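Glyceraldehyde-3-phosphate dehydrogenase (Sulfolobus solfataricus, PDB 1B7G) catalyses the phosphorylating oxidation of D-glyceraldehyde 3-phosphate to the acyl phosphate in glycolysis, with either NADP or NAD as cofactor but a marked preference for NADP. Local coordinates at residues K156-R161 / T226-V231; M279-S284 / M293-V298; P24-V29 / D310-S315. The protein carries 1 engineered substitution. All blocks are in the same frame, centred on the assembly; numbering follows the deposited sequence.

Interaction 1: residues K156-R161 / T226-V231; sequences KVEKVR and TLKDKV. Unlike the reference sequence in segment 156-161: K159 (reference Asn).
E158 turns its CG anti to the carbonyl carbon (chi1 -67°) and bends again at chi2, which folds the carboxylate back over K228, whose own CG stands anti to its backbone N (chi1 161°). The two meet through the aliphatic part of the lysine: E158 OE2 lies 3.4 Å from K228 CD, while NZ runs on past the carboxylate. Their opposite charges are therefore near each other without a direct salt bridge. E158 and K159 both face T226 across the strands, a classic beta bulge. T226 O accepts two amides at once, E158 N at 2.8 Å in the carbonyl plane and K159 N at 3.1 Å with the donor tilted from that plane. T226 N closes the pair with a bond of 2.7 Å to K159 O, and K228 N reaches K156 O at 2.8 Å beyond the bulge. Facing the helix side, V157 CG2 and L227 CD2 pack at 3.9 Å; the CB atoms of K159 and T226 are paired on the other face. K159, the engineered position (asparagine in the reference sequence), rests its CD over one face of the R161 guanidinium. Beyond the bond from K228 to K156, a water accepts from K156 N and donates to D229 OD2, an oxygen also bound by S155. In the mixed sheet of the C-terminal, catalytic domain this antiparallel pairing joins strands 157-167 and 219-227; strand 205-213 flanks the former on its other edge, and helix 139-152 covers V157 and L227.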
loop_
_atom_site.group_PDB
_atom_site.type_symbol
_atom_site.label_atom_id
_atom_site.label_comp_id
_atom_site.label_asym_id
_atom_site.label_seq_id
_atom_site.Cartn_x
_atom_site.Cartn_y
_atom_site.Cartn_z
ATOM N N LYS A 156 9.062 36.397 9.426
ATOM C CA LYS A 156 10.302 35.711 9.747
ATOM C C LYS A 156 10.140 34.732 10.916
ATOM O O LYS A 156 9.661 35.140 11.979
ATOM C CB LYS A 156 11.368 36.741 10.131
ATOM C CG LYS A 156 12.755 36.123 10.089
ATOM C CD LYS A 156 13.825 37.123 10.476
ATOM C CE LYS A 156 15.119 36.402 10.837
ATOM N NZ LYS A 156 15.527 35.424 9.802
ATOM N N VAL A 157 10.592 33.501 10.757
ATOM C CA VAL A 157 10.545 32.512 11.825
ATOM C C VAL A 157 11.713 32.783 12.764
ATOM O O VAL A 157 12.890 32.715 12.405
ATOM C CB VAL A 157 10.599 31.064 11.304
ATOM C CG1 VAL A 157 10.744 30.057 12.423
ATOM C CG2 VAL A 157 9.336 30.830 10.462
ATOM N N GLU A 158 11.340 33.115 13.993
ATOM C CA GLU A 158 12.357 33.477 14.978
ATOM C C GLU A 158 12.693 32.329 15.900
ATOM O O GLU A 158 13.815 32.235 16.405
ATOM C CB GLU A 158 11.786 34.682 15.768
ATOM C CG GLU A 158 11.655 35.904 14.877
ATOM C CD GLU A 158 13.005 36.471 14.467
ATOM O OE1 GLU A 158 14.052 35.916 14.873
ATOM O OE2 GLU A 158 13.027 37.474 13.737
ATOM N N LYS A 159 11.723 31.424 16.080
ATOM C CA LYS A 159 11.945 30.293 16.967
ATOM C C LYS A 159 11.042 29.091 16.671
ATOM O O LYS A 159 9.905 29.208 16.310
ATOM C CB LYS A 159 11.706 30.735 18.435
ATOM C CG LYS A 159 12.299 29.697 19.384
ATOM C CD LYS A 159 11.838 29.867 20.806
ATOM C CE LYS A 159 12.324 31.161 21.424
ATOM N NZ LYS A 159 12.109 31.149 22.904
ATOM N N VAL A 160 11.637 27.887 16.796
ATOM C CA VAL A 160 10.902 26.650 16.567
ATOM C C VAL A 160 11.131 25.696 17.750
ATOM O O VAL A 160 12.283 25.423 18.091
ATOM C CB VAL A 160 11.353 25.902 15.289
ATOM C CG1 VAL A 160 10.632 24.534 15.156
ATOM C CG2 VAL A 160 11.085 26.699 14.026
ATOM N N ARG A 161 10.026 25.145 18.235
ATOM C CA ARG A 161 10.109 24.068 19.233
ATOM C C ARG A 161 9.224 22.946 18.657
ATOM O O ARG A 161 8.129 23.258 18.183
ATOM C CB ARG A 161 9.639 24.458 20.632
ATOM C CG ARG A 161 10.499 25.564 21.296
ATOM C CD ARG A 161 11.876 25.026 21.609
ATOM N NE ARG A 161 12.737 25.984 22.318
ATOM C CZ ARG A 161 13.619 26.772 21.698
ATOM N NH1 ARG A 161 13.704 26.680 20.367
ATOM N NH2 ARG A 161 14.405 27.626 22.357
ATOM N N THR A 226 7.598 30.610 16.647
ATOM C CA THR A 226 7.433 31.998 17.090
ATOM C C THR A 226 7.912 32.906 15.942
ATOM O O THR A 226 8.995 32.639 15.421
ATOM C CB THR A 226 8.250 32.339 18.349
ATOM O OG1 THR A 226 7.907 31.408 19.353
ATOM C CG2 THR A 226 7.959 33.775 18.799
ATOM N N LEU A 227 7.038 33.763 15.468
ATOM C CA LEU A 227 7.334 34.651 14.344
ATOM C C LEU A 227 7.782 36.043 14.805
ATOM O O LEU A 227 7.554 36.465 15.941
ATOM C CB LEU A 227 6.067 34.822 13.485
ATOM C CG LEU A 227 5.418 33.504 13.041
ATOM C CD1 LEU A 227 4.090 33.745 12.363
ATOM C CD2 LEU A 227 6.378 32.733 12.149
ATOM N N LYS A 228 8.391 36.787 13.889
ATOM C CA LYS A 228 8.917 38.113 14.254
ATOM C C LYS A 228 7.780 39.068 14.523
ATOM O O LYS A 228 7.793 39.915 15.412
ATOM C CB LYS A 228 9.821 38.584 13.114
ATOM C CG LYS A 228 10.092 40.091 13.080
ATOM C CD LYS A 228 11.550 40.328 12.699
ATOM C CE LYS A 228 11.737 41.631 11.944
ATOM N NZ LYS A 228 13.182 41.986 11.850
ATOM N N ASP A 229 6.762 38.975 13.672
ATOM C CA ASP A 229 5.607 39.830 13.707
ATOM C C ASP A 229 4.318 39.079 14.004
ATOM O O ASP A 229 4.266 37.869 13.792
ATOM C CB ASP A 229 5.468 40.474 12.284
ATOM C CG ASP A 229 6.850 40.851 11.760
ATOM O OD1 ASP A 229 7.528 41.647 12.451
ATOM O OD2 ASP A 229 7.273 40.264 10.729
ATOM N N LYS A 230 3.292 39.812 14.436
ATOM C CA LYS A 230 1.983 39.214 14.677
ATOM C C LYS A 230 1.343 39.006 13.314
ATOM O O LYS A 230 1.550 39.836 12.414
ATOM C CB LYS A 230 1.105 40.095 15.560
ATOM C CG LYS A 230 1.782 40.617 16.816
ATOM C CD LYS A 230 0.847 41.503 17.622
ATOM C CE LYS A 230 1.502 42.012 18.892
ATOM N NZ LYS A 230 2.238 43.289 18.680
ATOM N N VAL A 231 0.694 37.882 13.079
ATOM C CA VAL A 231 0.128 37.616 11.765
ATOM C C VAL A 231 -1.329 37.180 11.876
ATOM O O VAL A 231 -1.782 36.798 12.951
ATOM C CB VAL A 231 0.869 36.521 10.963
ATOM C CG1 VAL A 231 2.331 36.840 10.725
ATOM C CG2 VAL A 231 0.725 35.156 11.611
HETATM O O HOH W 1 9.421 39.212 8.752
#

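Interaction 2: residues M279-S284 / M293-V298; sequences MIFSDS and MLMYAV
M279 pairs with A297 in an antiparallel hydrogen-bonded bridge: M279 N donates to A297 O and A297 N returns a bond of 2.8 Å to M279 O. On that face M279 CB meets A297 CB, and the methionine methyl CE curls over the A297 carbonyl. I280, the next residue, forms a non-hydrogen-bonded pair with Y296, its CG1 lying 3.8 Å from Y296 CB where the side chains cross at a slant. F281 N then bonds M295 O at 3.0 Å. The F281 ring sets its edge against strand 293-298, with M295 O and Y296 CA in the ring plane, while M295 SD stands 4.9 Å from the ring centroid, oblique to it, in a Met-aromatic contact. Past F281 the chain turns, and S284 comes back with OG wedged between its own N and carbonyl carbon (chi1 82°). There OG accepts from M295 N at 2.8 Å and donates to F281 O at 2.6 Å, relaying the sheet's bonding across the break. With an alanine in place of S284, the M295 amide would probably lose its acceptor and F281 O one of its two donors, and with them the OG link between the turn and strand 291-298. The hairpin of strands 278-288 and 291-298 sits between strand 219-227, beside the latter, and strand 246-249, beside the former; helix 139-152 packs on Y296 and V298.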
loop_
_atom_site.group_PDB
_atom_site.type_symbol
_atom_site.label_atom_id
_atom_site.label_comp_id
_atom_site.label_asym_id
_atom_site.label_seq_id
_atom_site.Cartn_x
_atom_site.Cartn_y
_atom_site.Cartn_z
ATOM N N MET A 279 1.997 16.595 5.323
ATOM C CA MET A 279 0.558 16.547 5.480
ATOM C C MET A 279 0.087 17.341 6.707
ATOM O O MET A 279 0.150 16.819 7.832
ATOM C CB MET A 279 0.060 15.097 5.609
ATOM C CG MET A 279 0.130 14.273 4.333
ATOM S SD MET A 279 0.284 12.500 4.639
ATOM C CE MET A 279 2.006 12.285 4.818
ATOM N N ILE A 280 -0.251 18.615 6.527
ATOM C CA ILE A 280 -0.621 19.459 7.663
ATOM C C ILE A 280 -2.111 19.336 7.957
ATOM O O ILE A 280 -2.949 19.479 7.066
ATOM C CB ILE A 280 -0.279 20.939 7.426
ATOM C CG1 ILE A 280 1.236 21.110 7.283
ATOM C CG2 ILE A 280 -0.831 21.809 8.570
ATOM C CD1 ILE A 280 1.702 22.493 6.928
ATOM N N PHE A 281 -2.422 19.032 9.217
ATOM C CA PHE A 281 -3.821 18.955 9.651
ATOM C C PHE A 281 -4.385 20.354 9.791
ATOM O O PHE A 281 -3.944 21.130 10.647
ATOM C CB PHE A 281 -3.911 18.166 10.988
ATOM C CG PHE A 281 -3.623 16.700 10.704
ATOM C CD1 PHE A 281 -2.326 16.228 10.657
ATOM C CD2 PHE A 281 -4.685 15.845 10.432
ATOM C CE1 PHE A 281 -2.087 14.902 10.397
ATOM C CE2 PHE A 281 -4.445 14.503 10.146
ATOM C CZ PHE A 281 -3.147 14.055 10.119
ATOM N N SER A 282 -5.262 20.734 8.859
ATOM C CA SER A 282 -5.789 22.074 8.782
ATOM C C SER A 282 -6.589 22.542 9.982
ATOM O O SER A 282 -6.400 23.720 10.365
ATOM C CB SER A 282 -6.605 22.310 7.490
ATOM O OG SER A 282 -7.848 21.659 7.528
ATOM N N ASP A 283 -7.203 21.656 10.745
ATOM C CA ASP A 283 -7.847 22.038 11.996
ATOM C C ASP A 283 -6.813 22.275 13.091
ATOM O O ASP A 283 -7.189 22.878 14.099
ATOM C CB ASP A 283 -8.789 20.913 12.474
ATOM C CG ASP A 283 -10.108 20.890 11.747
ATOM O OD1 ASP A 283 -10.306 21.659 10.784
ATOM O OD2 ASP A 283 -10.992 20.089 12.127
ATOM N N SER A 284 -5.574 21.840 12.893
ATOM C CA SER A 284 -4.506 21.998 13.832
ATOM C C SER A 284 -3.883 23.463 13.814
ATOM O O SER A 284 -3.214 23.798 14.772
ATOM C CB SER A 284 -3.380 21.002 13.694
ATOM O OG SER A 284 -2.437 21.333 12.707
ATOM N N MET A 293 0.901 27.314 16.083
ATOM C CA MET A 293 1.004 25.905 16.471
ATOM C C MET A 293 0.303 25.077 15.377
ATOM O O MET A 293 -0.557 25.627 14.740
ATOM C CB MET A 293 0.414 25.636 17.846
ATOM C CG MET A 293 1.396 25.798 18.995
ATOM S SD MET A 293 0.647 25.637 20.642
ATOM C CE MET A 293 -0.284 27.148 20.708
ATOM N N LEU A 294 0.812 23.901 15.070
ATOM C CA LEU A 294 0.151 22.994 14.127
ATOM C C LEU A 294 0.761 21.590 14.219
ATOM O O LEU A 294 1.840 21.344 14.796
ATOM C CB LEU A 294 0.164 23.532 12.693
ATOM C CG LEU A 294 1.551 23.825 12.100
ATOM C CD1 LEU A 294 2.138 22.594 11.451
ATOM C CD2 LEU A 294 1.454 24.987 11.099
ATOM N N MET A 295 0.123 20.606 13.593
ATOM C CA MET A 295 0.716 19.258 13.574
ATOM C C MET A 295 0.625 18.711 12.154
ATOM O O MET A 295 -0.269 19.109 11.373
ATOM C CB MET A 295 -0.074 18.327 14.555
ATOM C CG MET A 295 -1.524 18.244 14.085
ATOM S SD MET A 295 -2.454 17.000 14.928
ATOM C CE MET A 295 -2.708 17.637 16.538
ATOM N N TYR A 296 1.530 17.806 11.825
ATOM C CA TYR A 296 1.521 17.249 10.466
ATOM C C TYR A 296 2.056 15.836 10.467
ATOM O O TYR A 296 2.804 15.407 11.381
ATOM C CB TYR A 296 2.268 18.215 9.505
ATOM C CG TYR A 296 3.682 18.589 9.863
ATOM C CD1 TYR A 296 4.744 17.703 9.628
ATOM C CD2 TYR A 296 3.997 19.817 10.392
ATOM C CE1 TYR A 296 6.036 18.063 9.949
ATOM C CE2 TYR A 296 5.293 20.194 10.691
ATOM C CZ TYR A 296 6.311 19.300 10.494
ATOM O OH TYR A 296 7.592 19.641 10.840
ATOM N N ALA A 297 1.671 15.100 9.405
ATOM C CA ALA A 297 2.221 13.772 9.186
ATOM C C ALA A 297 3.341 13.793 8.159
ATOM O O ALA A 297 3.357 14.660 7.255
ATOM C CB ALA A 297 1.136 12.772 8.736
ATOM N N VAL A 298 4.275 12.858 8.231
ATOM C CA VAL A 298 5.369 12.759 7.270
ATOM C C VAL A 298 5.473 11.307 6.765
ATOM O O VAL A 298 5.615 10.397 7.573
ATOM C CB VAL A 298 6.715 13.146 7.885
ATOM C CG1 VAL A 298 7.866 13.013 6.907
ATOM C CG2 VAL A 298 6.693 14.593 8.459
#

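Interaction 3: residues P24-V29 / D310-S315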
loop_
_atom_site.group_PDB
_atom_site.type_symbol
_atom_site.label_atom_id
_atom_site.label_comp_id
_atom_site.label_asym_id
_atom_site.label_seq_id
_atom_site.Cartn_x
_atom_site.Cartn_y
_atom_site.Cartn_z
ATOM N N PRO A 24 12.788 13.978 -17.627
ATOM C CA PRO A 24 13.095 14.149 -19.051
ATOM C C PRO A 24 14.568 14.354 -19.326
ATOM O O PRO A 24 15.032 14.096 -20.457
ATOM C CB PRO A 24 12.312 15.393 -19.450
ATOM C CG PRO A 24 12.186 16.164 -18.178
ATOM C CD PRO A 24 12.043 15.124 -17.087
ATOM N N ASP A 25 15.337 14.839 -18.356
ATOM C CA ASP A 25 16.741 15.176 -18.576
ATOM C C ASP A 25 17.707 14.277 -17.889
ATOM O O ASP A 25 18.910 14.570 -17.706
ATOM C CB ASP A 25 16.991 16.647 -18.135
ATOM C CG ASP A 25 16.629 16.860 -16.657
ATOM O OD1 ASP A 25 15.810 16.107 -16.099
ATOM O OD2 ASP A 25 17.153 17.808 -16.059
ATOM N N MET A 26 17.217 13.124 -17.400
ATOM C CA MET A 26 18.107 12.193 -16.744
ATOM C C MET A 26 17.912 10.781 -17.293
ATOM O O MET A 26 16.803 10.431 -17.690
ATOM C CB MET A 26 17.750 12.168 -15.226
ATOM C CG MET A 26 17.892 13.508 -14.546
ATOM S SD MET A 26 17.743 13.372 -12.720
ATOM C CE MET A 26 17.706 15.087 -12.287
ATOM N N LYS A 27 18.916 9.949 -17.145
ATOM C CA LYS A 27 18.723 8.534 -17.479
ATOM C C LYS A 27 19.344 7.710 -16.352
ATOM O O LYS A 27 20.451 7.996 -15.905
ATOM C CB LYS A 27 19.249 8.151 -18.848
ATOM C CG LYS A 27 20.638 7.616 -19.017
ATOM C CD LYS A 27 21.085 7.701 -20.479
ATOM C CE LYS A 27 22.289 6.826 -20.771
ATOM N NZ LYS A 27 22.901 7.132 -22.098
ATOM N N LEU A 28 18.603 6.688 -15.925
ATOM C CA LEU A 28 19.109 5.794 -14.897
ATOM C C LEU A 28 20.156 4.849 -15.487
ATOM O O LEU A 28 19.808 3.968 -16.267
ATOM C CB LEU A 28 17.980 4.971 -14.282
ATOM C CG LEU A 28 18.411 3.930 -13.233
ATOM C CD1 LEU A 28 18.949 4.581 -11.966
ATOM C CD2 LEU A 28 17.208 3.048 -12.883
ATOM N N VAL A 29 21.383 4.939 -15.013
ATOM C CA VAL A 29 22.461 4.077 -15.495
ATOM C C VAL A 29 22.323 2.698 -14.899
ATOM O O VAL A 29 22.568 1.673 -15.536
ATOM C CB VAL A 29 23.848 4.657 -15.129
ATOM C CG1 VAL A 29 24.946 3.628 -15.282
ATOM C CG2 VAL A 29 24.159 5.884 -15.985
ATOM N N ASP A 310 15.966 17.261 -7.239
ATOM C CA ASP A 310 16.445 18.647 -7.316
ATOM C C ASP A 310 17.903 18.783 -6.982
ATOM O O ASP A 310 18.628 19.620 -7.579
ATOM C CB ASP A 310 15.587 19.545 -6.423
ATOM C CG ASP A 310 14.162 19.631 -6.897
ATOM O OD1 ASP A 310 13.971 19.664 -8.142
ATOM O OD2 ASP A 310 13.225 19.680 -6.067
ATOM N N ALA A 311 18.390 17.996 -6.013
ATOM C CA ALA A 311 19.760 18.036 -5.599
ATOM C C ALA A 311 20.661 17.688 -6.807
ATOM O O ALA A 311 21.755 18.251 -6.913
ATOM C CB ALA A 311 20.093 17.143 -4.417
ATOM N N ILE A 312 20.248 16.709 -7.601
ATOM C CA ILE A 312 21.024 16.368 -8.803
ATOM C C ILE A 312 21.139 17.621 -9.671
ATOM O O ILE A 312 22.216 18.019 -10.071
ATOM C CB ILE A 312 20.359 15.241 -9.606
ATOM C CG1 ILE A 312 20.543 13.899 -8.880
ATOM C CG2 ILE A 312 20.940 15.165 -11.012
ATOM C CD1 ILE A 312 19.551 12.811 -9.255
ATOM N N ARG A 313 20.030 18.301 -9.894
ATOM C CA ARG A 313 20.037 19.496 -10.727
ATOM C C ARG A 313 20.882 20.603 -10.150
ATOM O O ARG A 313 21.633 21.236 -10.918
ATOM C CB ARG A 313 18.602 19.947 -11.030
ATOM C CG ARG A 313 17.840 18.889 -11.795
ATOM C CD ARG A 313 16.953 19.485 -12.890
ATOM N NE ARG A 313 16.191 18.419 -13.555
ATOM C CZ ARG A 313 15.056 17.901 -13.099
ATOM N NH1 ARG A 313 14.483 18.336 -11.958
ATOM N NH2 ARG A 313 14.510 16.931 -13.824
ATOM N N ALA A 314 20.851 20.832 -8.816
ATOM C CA ALA A 314 21.689 21.836 -8.211
ATOM C C ALA A 314 23.181 21.536 -8.371
ATOM O O ALA A 314 23.979 22.340 -8.848
ATOM C CB ALA A 314 21.398 21.983 -6.717
ATOM N N SER A 315 23.589 20.354 -7.939
ATOM C CA SER A 315 24.959 19.916 -8.015
ATOM C C SER A 315 25.527 20.074 -9.443
ATOM O O SER A 315 26.651 20.536 -9.598
ATOM C CB SER A 315 25.034 18.437 -7.661
ATOM O OG SER A 315 26.321 17.924 -7.530
#
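Strand 26-29, entered through P24 and D25, faces helix 310-315 without any backbone contact, the nearest CA atoms, M26 and I312, lying 9.4 Å apart, so side chains alone span the gap. D25 and R313 reach out from opposite directions and meet side-on. R313 NH2 donates to D25 OD1 at 2.7 Å with an almost straight bond (177°), and R313 NE donates to D25 OD2 at 2.8 Å on its syn lone pair. Carboxylate and guanidinium planes differ by only 20°, which makes this a nearly flat two-pronged salt bridge. The bend of R313 at chi2 (-140°) swings the guanidinium off the helix to present this edge. M26, extended beyond CG, reaches across to meet I312 tip to tip: its CE is 3.5 Å from I312 CG2, tight for two carbons, and lies over one face of the R313 guanidinium, off towards the rim. The remaining guanidinium N-H groups have partners too, NH1 with T328 and S324 of helix 321-331 and NH2 also with Q23. The pairing thus puts a charged residue of the helix next to an opposite charge just ahead of strand 26-32 of the Rossmann-type nucleotide-binding domain. With R313 buried, the carboxylate probably offsets the cost of its charge, and the bonds to D25, Q23, S324 and T328, with the M26 methyl over one face, should hold the guanidinium from turning.

Overall arrangement
From the N terminus, the first segment met is 24-29, at the start of a strand in the parallel nucleotide-binding sheet; its partner 310-315 arrives only near the end of the chain, so interaction 3 closes a loop of 280 residues. Interactions 1 and 2 are both nested within it. Interaction 1 closes a loop of 64 residues, and only afterwards does interaction 2 close its short hairpin; the two follow in series and do not cross. They belong to one mixed sheet, where strands 219-227 and 291-298 are neighbours, with centres about 17 Å apart. Interaction 3 instead brings helix 304-315, which follows strand 291-298, back to the nucleotide-binding domain.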